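Local atomic coordinates of gamma-glutamyltranspeptidase (Streptomyces lincolnensis, PDB entry 6J3A), a protein that probably cleaves or transfers gamma-glutamyl or related acyl groups in the manner of N-terminal nucleophile (Ntn) amidohydrolases. Residues K125-A128 and D129-Y133; P275-Q278 and G279-L282; A324-L328 and D329-S333. All coordinates share one frame; numbering follows the deposited sequence.

Interaction 1: K125-A128 and D129-Y133; sequences KPLA and DVLKY
Leu127 lays the CD2 branch of its side chain against Leu131, one helical turn further on, and the two CD2 methyls meet at 3.4 Å, a tight fit. The side chains run at a slant to each other. Leu131 CG sits between its own backbone N and carbonyl carbon (chi1 76°), a setting that brings CG to 3.3 Å from Leu127 O while CD2 reaches back to the earlier leucine. The same carbonyl accepts from Leu131 N at 2.9 Å. Around this buried pair stand Trp192, Leu195 and Leu196 of helix 186-200, with Met116 and Leu119 of helix 111-122 against Leu127.

On another side of the turn, the Asp129 carboxylate swings back to the CD-CG side of the Pro126 ring, at a slant to it, where OD2 comes to 3.5 Å from CD. Pro126 O accepts from Val130 N at 3.2 Å, and Val130 N also makes a weak bond to Leu127 O. A further weak bond joins Lys132 N to Ala128 O. Lys125 CB lies 4.0 Å from Val130 CG2, whose side chain packs on Val41 and Ala42 of helix 36-50. The lysine chain then bends so that NZ bonds to Asp32 O; Lys125 NZ remains 5.1 Å from Asp129 OD2, not in contact, though the opposite charges may attract weakly. Proline at the N-cap, followed by carbonyl-to-amide bonds four residues apart, defines the first turn of an alpha-helix, here helix 127-140, whose i to i+4 leucine pair faces helices 186-200 and 111-122.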
ATOM      1  N   LYS A 125     -18.827   3.652 -18.126  1.00 37.21           N
ATOM      2  CA  LYS A 125     -19.450   2.430 -17.615  1.00 38.14           C
ATOM      3  C   LYS A 125     -20.882   2.660 -17.120  1.00 36.88           C
ATOM      4  O   LYS A 125     -21.226   3.781 -16.724  1.00 36.93           O
ATOM      5  CB  LYS A 125     -18.604   1.844 -16.483  1.00 40.06           C
ATOM      6  CG  LYS A 125     -17.222   1.409 -16.942  1.00 42.30           C
ATOM      7  CD  LYS A 125     -16.545   0.452 -15.965  1.00 43.90           C
ATOM      8  CE  LYS A 125     -16.625  -0.991 -16.441  1.00 45.79           C
ATOM      9  NZ  LYS A 125     -15.700  -1.238 -17.589  1.00 45.67           N
ATOM     10  N   PRO A 126     -21.725   1.604 -17.144  1.00 36.33           N
ATOM     11  CA  PRO A 126     -23.067   1.743 -16.574  1.00 35.84           C
ATOM     12  C   PRO A 126     -23.062   1.781 -15.050  1.00 35.55           C
ATOM     13  O   PRO A 126     -22.106   1.333 -14.409  1.00 35.40           O
ATOM     14  CB  PRO A 126     -23.815   0.493 -17.076  1.00 35.60           C
ATOM     15  CG  PRO A 126     -22.889  -0.205 -18.017  1.00 36.33           C
ATOM     16  CD  PRO A 126     -21.508   0.244 -17.668  1.00 36.35           C
ATOM     17  N   LEU A 127     -24.150   2.302 -14.499  1.00 35.28           N
ATOM     18  CA  LEU A 127     -24.325   2.448 -13.061  1.00 36.18           C
ATOM     19  C   LEU A 127     -24.094   1.130 -12.349  1.00 35.81           C
ATOM     20  O   LEU A 127     -23.404   1.074 -11.335  1.00 36.45           O
ATOM     21  CB  LEU A 127     -25.750   2.933 -12.746  1.00 37.74           C
ATOM     22  CG  LEU A 127     -25.950   4.051 -11.713  1.00 38.69           C
ATOM     23  CD1 LEU A 127     -27.287   3.845 -11.017  1.00 39.88           C
ATOM     24  CD2 LEU A 127     -24.836   4.166 -10.683  1.00 38.49           C
ATOM     25  N   ALA A 128     -24.689   0.081 -12.909  1.00 36.74           N
ATOM     26  CA  ALA A 128     -24.591  -1.279 -12.379  1.00 37.12           C
ATOM     27  C   ALA A 128     -23.144  -1.736 -12.163  1.00 37.30           C
ATOM     28  O   ALA A 128     -22.786  -2.160 -11.063  1.00 35.87           O
ATOM     29  CB  ALA A 128     -25.324  -2.253 -13.293  1.00 36.43           C
ATOM     30  N   ASP A 129     -22.316  -1.621 -13.200  1.00 38.75           N
ATOM     31  CA  ASP A 129     -20.921  -2.093 -13.131  1.00 40.34           C
ATOM     32  C   ASP A 129     -20.087  -1.282 -12.138  1.00 39.40           C
ATOM     33  O   ASP A 129     -19.180  -1.813 -11.490  1.00 40.54           O
ATOM     34  CB  ASP A 129     -20.243  -2.051 -14.510  1.00 42.66           C
ATOM     35  CG  ASP A 129     -20.958  -2.913 -15.572  1.00 45.20           C
ATOM     36  OD1 ASP A 129     -22.021  -3.500 -15.288  1.00 45.66           O
ATOM     37  OD2 ASP A 129     -20.446  -2.999 -16.713  1.00 47.36           O
ATOM     38  N   VAL A 130     -20.403  -0.001 -12.012  1.00 38.11           N
ATOM     39  CA  VAL A 130     -19.595   0.884 -11.201  1.00 38.22           C
ATOM     40  C   VAL A 130     -20.010   0.816  -9.750  1.00 38.98           C
ATOM     41  O   VAL A 130     -19.178   1.020  -8.871  1.00 38.29           O
ATOM     42  CB  VAL A 130     -19.552   2.314 -11.793  1.00 38.28           C
ATOM     43  CG1 VAL A 130     -19.659   3.400 -10.746  1.00 39.19           C
ATOM     44  CG2 VAL A 130     -18.256   2.494 -12.570  1.00 38.76           C
ATOM     45  N   LEU A 131     -21.276   0.513  -9.476  1.00 39.65           N
ATOM     46  CA  LEU A 131     -21.687   0.452  -8.079  1.00 40.46           C
ATOM     47  C   LEU A 131     -21.843  -0.970  -7.479  1.00 38.42           C
ATOM     48  O   LEU A 131     -22.187  -1.098  -6.305  1.00 39.44           O
ATOM     49  CB  LEU A 131     -22.845   1.434  -7.798  1.00 42.48           C
ATOM     50  CG  LEU A 131     -24.300   1.239  -8.182  1.00 44.00           C
ATOM     51  CD1 LEU A 131     -24.885   0.045  -7.456  1.00 46.72           C
ATOM     52  CD2 LEU A 131     -25.079   2.482  -7.789  1.00 43.70           C
ATOM     53  N   LYS A 132     -21.519  -2.019  -8.240  1.00 35.81           N
ATOM     54  CA  LYS A 132     -21.559  -3.409  -7.720  1.00 34.23           C
ATOM     55  C   LYS A 132     -20.591  -3.694  -6.550  1.00 31.76           C
ATOM     56  O   LYS A 132     -20.827  -4.587  -5.746  1.00 30.45           O
ATOM     57  CB  LYS A 132     -21.314  -4.423  -8.845  1.00 34.14           C
ATOM     58  CG  LYS A 132     -19.872  -4.509  -9.328  1.00 34.97           C
ATOM     59  CD  LYS A 132     -19.763  -5.253 -10.652  1.00 35.75           C
ATOM     60  CE  LYS A 132     -18.309  -5.441 -11.077  1.00 36.87           C
ATOM     61  NZ  LYS A 132     -18.104  -5.169 -12.524  1.00 37.32           N
ATOM     62  N   TYR A 133     -19.510  -2.934  -6.475  1.00 31.40           N
ATOM     63  CA  TYR A 133     -18.506  -3.101  -5.421  1.00 31.78           C
ATOM     64  C   TYR A 133     -19.089  -2.777  -4.061  1.00 30.72           C
ATOM     65  O   TYR A 133     -19.009  -3.590  -3.150  1.00 30.13           O
ATOM     66  CB  TYR A 133     -17.284  -2.220  -5.697  1.00 32.97           C
ATOM     67  CG  TYR A 133     -16.626  -2.571  -7.005  1.00 34.33           C
ATOM     68  CD1 TYR A 133     -15.829  -3.708  -7.118  1.00 35.61           C
ATOM     69  CD2 TYR A 133     -16.851  -1.810  -8.148  1.00 34.78           C
ATOM     70  CE1 TYR A 133     -15.245  -4.061  -8.325  1.00 35.64           C
ATOM     71  CE2 TYR A 133     -16.272  -2.152  -9.359  1.00 35.80           C
ATOM     72  CZ  TYR A 133     -15.469  -3.279  -9.443  1.00 35.90           C
ATOM     73  OH  TYR A 133     -14.888  -3.627 -10.642  1.00 36.37           O
TER

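Interaction 2: P275-Q278 and G279-L282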
ATOM      1  N   PRO A 275     -15.630  30.057  -3.335  1.00 31.46           N
ATOM      2  CA  PRO A 275     -15.709  30.469  -1.915  1.00 31.17           C
ATOM      3  C   PRO A 275     -16.984  30.083  -1.153  1.00 31.00           C
ATOM      4  O   PRO A 275     -17.078  30.361   0.047  1.00 30.38           O
ATOM      5  CB  PRO A 275     -15.552  31.989  -1.977  1.00 30.86           C
ATOM      6  CG  PRO A 275     -16.049  32.362  -3.334  1.00 31.81           C
ATOM      7  CD  PRO A 275     -16.008  31.157  -4.239  1.00 31.43           C
ATOM      8  N   TRP A 276     -17.947  29.452  -1.832  1.00 30.38           N
ATOM      9  CA  TRP A 276     -18.985  28.648  -1.145  1.00 30.61           C
ATOM     10  C   TRP A 276     -18.384  27.436  -0.385  1.00 30.02           C
ATOM     11  O   TRP A 276     -19.034  26.863   0.495  1.00 29.27           O
ATOM     12  CB  TRP A 276     -20.098  28.185  -2.113  1.00 31.76           C
ATOM     13  CG  TRP A 276     -19.597  27.426  -3.296  1.00 32.12           C
ATOM     14  CD1 TRP A 276     -19.307  27.942  -4.518  1.00 33.16           C
ATOM     15  CD2 TRP A 276     -19.299  26.022  -3.370  1.00 32.69           C
ATOM     16  NE1 TRP A 276     -18.841  26.954  -5.358  1.00 33.68           N
ATOM     17  CE2 TRP A 276     -18.827  25.765  -4.680  1.00 32.93           C
ATOM     18  CE3 TRP A 276     -19.389  24.954  -2.462  1.00 32.80           C
ATOM     19  CZ2 TRP A 276     -18.448  24.485  -5.109  1.00 32.65           C
ATOM     20  CZ3 TRP A 276     -19.005  23.670  -2.890  1.00 32.52           C
ATOM     21  CH2 TRP A 276     -18.546  23.452  -4.202  1.00 32.77           C
ATOM     22  N   SER A 277     -17.170  27.031  -0.757  1.00 28.73           N
ATOM     23  CA  SER A 277     -16.341  26.165   0.070  1.00 28.38           C
ATOM     24  C   SER A 277     -15.295  27.013   0.796  1.00 27.67           C
ATOM     25  O   SER A 277     -15.154  28.194   0.515  1.00 28.42           O
ATOM     26  CB  SER A 277     -15.655  25.117  -0.805  1.00 28.59           C
ATOM     27  OG  SER A 277     -14.548  25.678  -1.499  1.00 28.77           O
ATOM     28  N   GLN A 278     -14.540  26.404   1.706  1.00 26.96           N
ATOM     29  CA  GLN A 278     -13.321  27.046   2.237  1.00 26.74           C
ATOM     30  C   GLN A 278     -12.140  26.996   1.250  1.00 27.34           C
ATOM     31  O   GLN A 278     -11.055  27.508   1.561  1.00 27.41           O
ATOM     32  CB  GLN A 278     -12.883  26.415   3.571  1.00 26.00           C
ATOM     33  CG  GLN A 278     -12.363  24.973   3.488  1.00 25.58           C
ATOM     34  CD  GLN A 278     -11.674  24.487   4.762  1.00 25.90           C
ATOM     35  OE1 GLN A 278     -11.740  23.308   5.089  1.00 26.41           O
ATOM     36  NE2 GLN A 278     -10.990  25.386   5.470  1.00 26.19           N
ATOM     37  N   GLY A 279     -12.339  26.364   0.091  1.00 27.42           N
ATOM     38  CA  GLY A 279     -11.273  26.114  -0.888  1.00 28.24           C
ATOM     39  C   GLY A 279     -10.281  27.239  -1.084  1.00 28.52           C
ATOM     40  O   GLY A 279      -9.062  27.041  -0.948  1.00 28.20           O
ATOM     41  N   PRO A 280     -10.795  28.439  -1.382  1.00 29.29           N
ATOM     42  CA  PRO A 280      -9.957  29.614  -1.581  1.00 29.34           C
ATOM     43  C   PRO A 280      -9.025  30.028  -0.440  1.00 29.51           C
ATOM     44  O   PRO A 280      -8.089  30.783  -0.695  1.00 30.97           O
ATOM     45  CB  PRO A 280     -10.983  30.699  -1.860  1.00 29.52           C
ATOM     46  CG  PRO A 280     -12.068  29.974  -2.579  1.00 29.57           C
ATOM     47  CD  PRO A 280     -12.185  28.704  -1.797  1.00 29.25           C
ATOM     48  N   VAL A 281      -9.244  29.532   0.777  1.00 29.71           N
ATOM     49  CA  VAL A 281      -8.387  29.883   1.908  1.00 29.92           C
ATOM     50  C   VAL A 281      -6.956  29.340   1.756  1.00 31.20           C
ATOM     51  O   VAL A 281      -6.011  29.922   2.306  1.00 30.91           O
ATOM     52  CB  VAL A 281      -9.019  29.464   3.260  1.00 30.33           C
ATOM     53  CG1 VAL A 281      -8.702  28.019   3.634  1.00 30.30           C
ATOM     54  CG2 VAL A 281      -8.554  30.396   4.369  1.00 31.27           C
ATOM     55  N   LEU A 282      -6.810  28.231   1.022  1.00 31.77           N
ATOM     56  CA  LEU A 282      -5.492  27.708   0.619  1.00 32.45           C
ATOM     57  C   LEU A 282      -4.809  28.713  -0.310  1.00 31.70           C
ATOM     58  O   LEU A 282      -3.648  29.083  -0.108  1.00 31.07           O
ATOM     59  CB  LEU A 282      -5.627  26.341  -0.085  1.00 33.85           C
ATOM     60  CG  LEU A 282      -4.335  25.499  -0.225  1.00 35.38           C
ATOM     61  CD1 LEU A 282      -4.627  23.999  -0.280  1.00 35.72           C
ATOM     62  CD2 LEU A 282      -3.477  25.909  -1.426  1.00 35.06           C
TER
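Pro275 and Pro280 meet with the CG corner of the later ring directed at the start of the earlier residue: Pro280 CG is 3.6 Å from Pro275 N and 4.1 Å from Pro275 CB. Between them the chain turns on Ser277. Its hydroxyl is placed between backbone N and carbonyl carbon (chi1 78°), and from there OG accepts from Gly279 N at 2.8 Å. OG is also bonded to Gly274 O, so two backbone partners grip one side-chain atom and fix its rotation. Gly279 CA passes close by, 3.4 Å from Ser277 OG.

Gln278 meets Val281 through its backbone carbonyl, which takes the main bond: Val281 N donates to Gln278 O at 2.8 Å. Val281 CG1 stands in front of the same oxygen, 3.2 Å from Gln278 O, with CG1 between the valine's backbone N and carbonyl carbon (chi1 86°). Beyond it, Ala312, Met313 and Arg316 of helix 299-319 cover the valine. The loop itself is tied to its surroundings by backbone bonds from Pro275 to Gly321 and from Gln278 to Thr481.

Serine accepting from the amide two residues on makes an ST turn, a capping bond that leads the chain from strand 268-272 into helix 280-288, a strand-to-helix connection within the layered alpha-beta fold of Ntn enzymes.

Interaction 3: A324-L328 and D329-S333; sequences AEVPL and DELLS
Leu331 reaches back to Pro327, starting with its CB 3.5 Å from Pro327 O. With CG anti to the carbonyl carbon (chi1 -71°), the chain folds toward that oxygen, and Leu331 CG lies 3.1 Å from Pro327 O, a close approach. Branch CD1 stays as close to the carbonyl, with Leu331 CD1 3.1 Å from Pro327 O, and also meets the pyrrolidine, where Leu331 CD1 is 4.0 Å from Pro327 CG, the two side chains crossing at an angle. The same methyl borders the valine before the proline, Leu331 CD1 standing 4.4 Å from Val326 CG1. Pro357 also borders this leucine. Replacing Leu331 with an alanine would remove CG and both methyls and would probably open a gap beside Pro327 and Val326 where the CD1 methyl now packs.

Pro327 is both the centre of an inverse gamma turn, closed by a weak bond from Leu328 N to Val326 O, and the N-cap of the short helix 328-331. Its carbonyl accepts from Leu331 N at 3.1 Å. One residue on, Leu332 N donates to Leu328 O, and Leu332 CD1 packs at 4.1 Å on Leu328 CG.

At the end of the helix Ser333 OG donates to Glu330 O at 2.8 Å, and Ser333 N bonds to the same carbonyl. The hydroxyl also caps Tyr336 N, at the start of helix 334-341, while the Glu330 carboxylate forms a salt bridge with Arg360.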
ATOM      1  N   ALA A 324     -24.042  35.840  -0.355  1.00 33.11           N
ATOM      2  CA  ALA A 324     -23.580  37.135  -0.844  1.00 34.25           C
ATOM      3  C   ALA A 324     -22.453  36.947  -1.852  1.00 35.29           C
ATOM      4  O   ALA A 324     -21.911  35.853  -2.001  1.00 37.49           O
ATOM      5  CB  ALA A 324     -23.098  37.999   0.318  1.00 34.06           C
ATOM      6  N   GLU A 325     -22.107  38.029  -2.538  1.00 35.99           N
ATOM      7  CA  GLU A 325     -20.941  38.050  -3.421  1.00 35.48           C
ATOM      8  C   GLU A 325     -19.672  38.029  -2.555  1.00 34.39           C
ATOM      9  O   GLU A 325     -19.650  38.592  -1.457  1.00 31.71           O
ATOM     10  CB  GLU A 325     -20.974  39.281  -4.339  1.00 35.70           C
ATOM     11  N   VAL A 326     -18.636  37.345  -3.030  1.00 34.24           N
ATOM     12  CA  VAL A 326     -17.356  37.298  -2.312  1.00 35.23           C
ATOM     13  C   VAL A 326     -16.292  38.038  -3.132  1.00 35.27           C
ATOM     14  O   VAL A 326     -16.185  37.816  -4.340  1.00 34.09           O
ATOM     15  CB  VAL A 326     -16.900  35.850  -2.026  1.00 35.42           C
ATOM     16  CG1 VAL A 326     -15.678  35.836  -1.102  1.00 34.73           C
ATOM     17  CG2 VAL A 326     -18.037  35.053  -1.396  1.00 35.15           C
ATOM     18  N   PRO A 327     -15.500  38.915  -2.480  1.00 35.72           N
ATOM     19  CA  PRO A 327     -14.528  39.684  -3.222  1.00 36.30           C
ATOM     20  C   PRO A 327     -13.226  38.889  -3.305  1.00 37.31           C
ATOM     21  O   PRO A 327     -12.216  39.241  -2.691  1.00 37.92           O
ATOM     22  CB  PRO A 327     -14.402  40.954  -2.379  1.00 35.65           C
ATOM     23  CG  PRO A 327     -14.536  40.459  -0.987  1.00 35.99           C
ATOM     24  CD  PRO A 327     -15.448  39.256  -1.044  1.00 36.16           C
ATOM     25  N   LEU A 328     -13.265  37.822  -4.093  1.00 37.43           N
ATOM     26  CA  LEU A 328     -12.153  36.880  -4.183  1.00 38.20           C
ATOM     27  C   LEU A 328     -10.932  37.464  -4.904  1.00 37.16           C
ATOM     28  O   LEU A 328      -9.812  37.373  -4.402  1.00 35.61           O
ATOM     29  CB  LEU A 328     -12.624  35.604  -4.882  1.00 38.85           C
ATOM     30  CG  LEU A 328     -11.662  34.421  -4.915  1.00 38.68           C
ATOM     31  CD1 LEU A 328     -11.346  33.927  -3.515  1.00 38.70           C
ATOM     32  CD2 LEU A 328     -12.250  33.308  -5.765  1.00 39.29           C
ATOM     33  N   ASP A 329     -11.168  38.048  -6.077  1.00 38.30           N
ATOM     34  CA  ASP A 329     -10.119  38.713  -6.877  1.00 38.86           C
ATOM     35  C   ASP A 329      -9.283  39.654  -6.029  1.00 38.94           C
ATOM     36  O   ASP A 329      -8.061  39.626  -6.085  1.00 39.49           O
ATOM     37  CB  ASP A 329     -10.724  39.522  -8.022  1.00 39.19           C
ATOM     38  CG  ASP A 329     -11.520  38.672  -8.989  1.00 41.34           C
ATOM     39  OD1 ASP A 329     -11.280  37.446  -9.077  1.00 41.62           O
ATOM     40  OD2 ASP A 329     -12.401  39.248  -9.662  1.00 44.35           O
ATOM     41  N   GLU A 330      -9.965  40.478  -5.241  1.00 38.56           N
ATOM     42  CA  GLU A 330      -9.311  41.438  -4.351  1.00 39.77           C
ATOM     43  C   GLU A 330      -8.535  40.765  -3.213  1.00 36.90           C
ATOM     44  O   GLU A 330      -7.425  41.183  -2.887  1.00 34.41           O
ATOM     45  CB  GLU A 330     -10.344  42.453  -3.827  1.00 42.07           C
ATOM     46  CG  GLU A 330     -10.797  43.421  -4.922  1.00 44.60           C
ATOM     47  CD  GLU A 330     -12.141  44.074  -4.667  1.00 47.05           C
ATOM     48  OE1 GLU A 330     -13.087  43.791  -5.426  1.00 50.43           O
ATOM     49  OE2 GLU A 330     -12.258  44.874  -3.724  1.00 48.36           O
ATOM     50  N   LEU A 331      -9.116  39.712  -2.647  1.00 36.09           N
ATOM     51  CA  LEU A 331      -8.477  38.906  -1.601  1.00 35.19           C
ATOM     52  C   LEU A 331      -7.199  38.185  -2.059  1.00 34.16           C
ATOM     53  O   LEU A 331      -6.303  37.940  -1.250  1.00 34.10           O
ATOM     54  CB  LEU A 331      -9.490  37.901  -1.046  1.00 35.90           C
ATOM     55  CG  LEU A 331     -10.597  38.532  -0.186  1.00 36.09           C
ATOM     56  CD1 LEU A 331     -11.804  37.606  -0.099  1.00 36.85           C
ATOM     57  CD2 LEU A 331     -10.104  38.889   1.209  1.00 34.85           C
ATOM     58  N   LEU A 332      -7.121  37.864  -3.351  1.00 33.48           N
ATOM     59  CA  LEU A 332      -5.909  37.306  -3.978  1.00 33.50           C
ATOM     60  C   LEU A 332      -5.066  38.305  -4.795  1.00 33.80           C
ATOM     61  O   LEU A 332      -4.104  37.909  -5.459  1.00 36.71           O
ATOM     62  CB  LEU A 332      -6.298  36.149  -4.896  1.00 33.24           C
ATOM     63  CG  LEU A 332      -7.173  35.067  -4.270  1.00 33.74           C
ATOM     64  CD1 LEU A 332      -7.584  34.078  -5.353  1.00 33.31           C
ATOM     65  CD2 LEU A 332      -6.469  34.379  -3.101  1.00 33.10           C
ATOM     66  N   SER A 333      -5.406  39.587  -4.755  1.00 32.80           N
ATOM     67  CA  SER A 333      -4.628  40.594  -5.471  1.00 32.27           C
ATOM     68  C   SER A 333      -3.330  40.844  -4.716  1.00 32.43           C
ATOM     69  O   SER A 333      -3.256  40.672  -3.493  1.00 29.58           O
ATOM     70  CB  SER A 333      -5.408  41.899  -5.627  1.00 32.09           C
ATOM     71  OG  SER A 333      -5.530  42.572  -4.386  1.00 32.80           O
TER

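From the N terminus the three contacts follow in series; none nests within or crosses another, and each closes just one local turn. Interaction 1 comes first, at the start of helix 127-140, across the chain's centre from interaction 2, the two centres about 32 Å apart. Interaction 2 closes the turn from strand 268-272 into helix 280-288. The chain then runs through helix 299-319 and returns to interaction 3, which starts helix 328-331 with its centre about 11 Å from that of interaction 2. These two touch: Pro280 CB packs at 3.6 Å on Leu328 CD1, and Pro275 CG at 3.8 Å on Val326 CB, joining the starts of helices 280-288 and 328-331 and the loops leading into them.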